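Local coordinates for N-acetylmuramoyl-L-alanine amidase (Mycolicibacterium smegmatis, PDB 7AGM), which is a zinc-dependent hydrolase that cleaves the amide bond between N-acetylmuramoyl residues and L-alanine in bacterial peptidoglycan, at residues A102-H107 against V179-G184. Numbering follows the deposited sequence.
Sequences AIVSIH and VLVECG. With ZN (zinc ion), chain C.
His-107 packs across Leu-180 at about a right angle, at the zinc end of two parallel strands. Leu-180 CG lies 3.7 Å from His-107 CD2, and both methyls of the leucine also touch the ring. Ser-105 OG sits at the ring edge, in plane, and hydrogen-bonds to Asp-14. On the far side of the ring from that hydroxyl, His-107 ND1 binds the zinc ion at 2.0 Å. His-17 and Glu-52 complete the protein ligands.

This side is wetter: three waters also bind the metal. Glu-182 stays off the zinc. Glu-182 bends at chi2 (-78°), which brings its OE1 to 3.3 Å from His-107 CB. Glu-182 OE2 accepts a 2.6 Å hydrogen bond from water 1, a metal ligand. This position suits the second-shell glutamate of zinc amidases of this family, which probably helps to activate the metal-bound water.

The backbones are firmly joined by five hydrogen bonds, from Val-179 N to Ile-103 O through to Cys-183 N to His-107 O. The shortest, Val-181 N to Ser-105 O, is 2.8 Å.

The other face is buried and apolar. Val-104 CG1 meets Val-181 CG2 at 4.1 Å, and Ile-106 CG2 meets Cys-183 SG at 4.0 Å. Helices 52-69, 134-148 and 198-219 cover this face. Both strands are central in the six-stranded mixed sheet, with strand 10-15 beside 102-107 and antiparallel strand 119-123 beside 179-184.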
ATOM      1  N   ALA A 102      -5.463 -11.309  -0.275  1.00 13.56           N
ATOM      2  CA  ALA A 102      -4.721 -10.209   0.318  1.00 13.29           C
ATOM      3  C   ALA A 102      -4.821  -9.004  -0.597  1.00 12.44           C
ATOM      4  O   ALA A 102      -4.829  -9.146  -1.823  1.00 12.48           O
ATOM      5  CB  ALA A 102      -3.240 -10.565   0.517  1.00 13.85           C
ATOM      6  N   ILE A 103      -4.892  -7.824   0.012  1.00 12.39           N
ATOM      7  CA  ILE A 103      -4.879  -6.545  -0.686  1.00 11.80           C
ATOM      8  C   ILE A 103      -3.736  -5.722  -0.116  1.00 11.53           C
ATOM      9  O   ILE A 103      -3.617  -5.589   1.105  1.00 12.60           O
ATOM     10  CB  ILE A 103      -6.211  -5.801  -0.493  1.00 12.49           C
ATOM     11  CG1 ILE A 103      -7.383  -6.662  -0.981  1.00 13.00           C
ATOM     12  CG2 ILE A 103      -6.159  -4.429  -1.149  1.00 13.72           C
ATOM     13  CD1 ILE A 103      -8.761  -6.210  -0.413  1.00 13.79           C
ATOM     14  N   VAL A 104      -2.898  -5.165  -0.985  1.00 11.71           N
ATOM     15  CA  VAL A 104      -1.831  -4.270  -0.537  1.00 12.31           C
ATOM     16  C   VAL A 104      -1.892  -2.985  -1.346  1.00 12.36           C
ATOM     17  O   VAL A 104      -1.786  -3.021  -2.579  1.00 13.59           O
ATOM     18  CB  VAL A 104      -0.428  -4.902  -0.632  1.00 13.28           C
ATOM     19  CG1 VAL A 104       0.628  -3.926  -0.104  1.00 14.31           C
ATOM     20  CG2 VAL A 104      -0.373  -6.218   0.125  1.00 14.96           C
ATOM     21  N   SER A 105      -2.028  -1.853  -0.655  1.00 12.64           N
ATOM     22  CA  SER A 105      -1.903  -0.541  -1.268  1.00 13.37           C
ATOM     23  C   SER A 105      -0.525   0.001  -0.921  1.00 12.92           C
ATOM     24  O   SER A 105      -0.079  -0.117   0.222  1.00 13.89           O
ATOM     25  CB  SER A 105      -3.001   0.385  -0.748  1.00 14.12           C
ATOM     26  OG  SER A 105      -2.888   1.677  -1.311  1.00 14.77           O
ATOM     27  N   ILE A 106       0.175   0.532  -1.919  1.00 13.07           N
ATOM     28  CA  ILE A 106       1.565   0.949  -1.770  1.00 12.92           C
ATOM     29  C   ILE A 106       1.652   2.458  -1.942  1.00 12.89           C
ATOM     30  O   ILE A 106       1.184   3.003  -2.955  1.00 13.58           O
ATOM     31  CB  ILE A 106       2.484   0.197  -2.746  1.00 14.08           C
ATOM     32  CG1 ILE A 106       2.462  -1.303  -2.427  1.00 15.04           C
ATOM     33  CG2 ILE A 106       3.898   0.735  -2.651  1.00 15.50           C
ATOM     34  CD1 ILE A 106       3.330  -2.150  -3.353  1.00 16.50           C
ATOM     35  N   HIS A 107       2.256   3.130  -0.955  1.00 12.78           N
ATOM     36  CA  HIS A 107       2.292   4.581  -0.875  1.00 13.28           C
ATOM     37  C   HIS A 107       3.664   5.038  -0.414  1.00 13.98           C
ATOM     38  O   HIS A 107       4.507   4.240   0.016  1.00 14.63           O
ATOM     39  CB  HIS A 107       1.251   5.121   0.110  1.00 12.94           C
ATOM     40  CG  HIS A 107      -0.131   5.130  -0.447  1.00 12.46           C
ATOM     41  ND1 HIS A 107      -0.748   6.283  -0.873  1.00 13.62           N
ATOM     42  CD2 HIS A 107      -1.010   4.122  -0.667  1.00 13.72           C
ATOM     43  CE1 HIS A 107      -1.951   5.988  -1.332  1.00 14.31           C
ATOM     44  NE2 HIS A 107      -2.136   4.683  -1.216  1.00 13.69           N
ATOM     45  N   VAL A 179      -3.921  -4.172   3.832  1.00 11.37           N
ATOM     46  CA  VAL A 179      -3.021  -3.264   4.536  1.00 12.01           C
ATOM     47  C   VAL A 179      -2.526  -2.229   3.539  1.00 11.96           C
ATOM     48  O   VAL A 179      -2.576  -2.432   2.322  1.00 12.05           O
ATOM     49  CB  VAL A 179      -1.819  -3.979   5.209  1.00 12.55           C
ATOM     50  CG1 VAL A 179      -2.304  -5.001   6.267  1.00 12.96           C
ATOM     51  CG2 VAL A 179      -0.907  -4.616   4.158  1.00 13.17           C
ATOM     52  N   LEU A 180      -2.061  -1.099   4.068  1.00 12.21           N
ATOM     53  CA  LEU A 180      -1.486  -0.033   3.255  1.00 12.18           C
ATOM     54  C   LEU A 180      -0.073   0.214   3.760  1.00 11.74           C
ATOM     55  O   LEU A 180       0.124   0.487   4.948  1.00 13.50           O
ATOM     56  CB  LEU A 180      -2.354   1.227   3.334  1.00 12.98           C
ATOM     57  CG  LEU A 180      -1.955   2.407   2.431  1.00 13.13           C
ATOM     58  CD1 LEU A 180      -3.129   3.356   2.244  1.00 14.71           C
ATOM     59  CD2 LEU A 180      -0.745   3.189   2.949  1.00 13.72           C
ATOM     60  N   VAL A 181       0.912   0.086   2.874  1.00 12.03           N
ATOM     61  CA  VAL A 181       2.314   0.249   3.243  1.00 12.30           C
ATOM     62  C   VAL A 181       2.759   1.642   2.812  1.00 12.26           C
ATOM     63  O   VAL A 181       2.792   1.945   1.610  1.00 13.29           O
ATOM     64  CB  VAL A 181       3.205  -0.829   2.607  1.00 13.13           C
ATOM     65  CG1 VAL A 181       4.676  -0.572   2.966  1.00 14.72           C
ATOM     66  CG2 VAL A 181       2.765  -2.228   3.017  1.00 14.02           C
ATOM     67  N   GLU A 182       3.083   2.496   3.784  1.00 12.73           N
ATOM     68  CA  GLU A 182       3.810   3.737   3.528  1.00 13.52           C
ATOM     69  C   GLU A 182       5.296   3.392   3.615  1.00 13.75           C
ATOM     70  O   GLU A 182       5.816   3.129   4.706  1.00 14.82           O
ATOM     71  CB  GLU A 182       3.423   4.825   4.535  1.00 15.58           C
ATOM     72  CG  GLU A 182       2.023   5.395   4.366  1.00 17.55           C
ATOM     73  CD  GLU A 182       1.908   6.395   3.239  1.00 20.78           C
ATOM     74  OE1 GLU A 182       2.922   6.625   2.552  1.00 21.34           O
ATOM     75  OE2 GLU A 182       0.803   6.956   3.040  1.00 23.09           O
ATOM     76  N   CYS A 183       5.974   3.356   2.460  1.00 13.48           N
ATOM     77  CA  CYS A 183       7.326   2.803   2.401  1.00 13.77           C
ATOM     78  C   CYS A 183       8.347   3.689   3.097  1.00 14.43           C
ATOM     79  O   CYS A 183       9.334   3.179   3.645  1.00 15.34           O
ATOM     80  CB  CYS A 183       7.743   2.591   0.945  1.00 14.06           C
ATOM     81  SG  CYS A 183       6.775   1.311   0.113  1.00 15.65           S
ATOM     82  N   GLY A 184       8.136   5.000   3.080  1.00 15.05           N
ATOM     83  CA  GLY A 184       9.112   5.929   3.622  1.00 15.75           C
ATOM     84  C   GLY A 184       8.616   7.345   3.456  1.00 15.84           C
ATOM     85  O   GLY A 184       7.502   7.586   2.979  1.00 16.36           O
TER
HETATM   86 ZN    ZN C 301      -0.137   8.229  -0.860  0.86 17.59          ZN
HETATM   87  O   HOH W   1       0.853   8.516   0.941  1.00 21.69           O
HETATM   88  O   HOH W   2      -0.168  10.292  -0.276  1.00 45.81           O
HETATM   89  O   HOH W   3      -1.939   8.767   0.336  1.00 25.69           O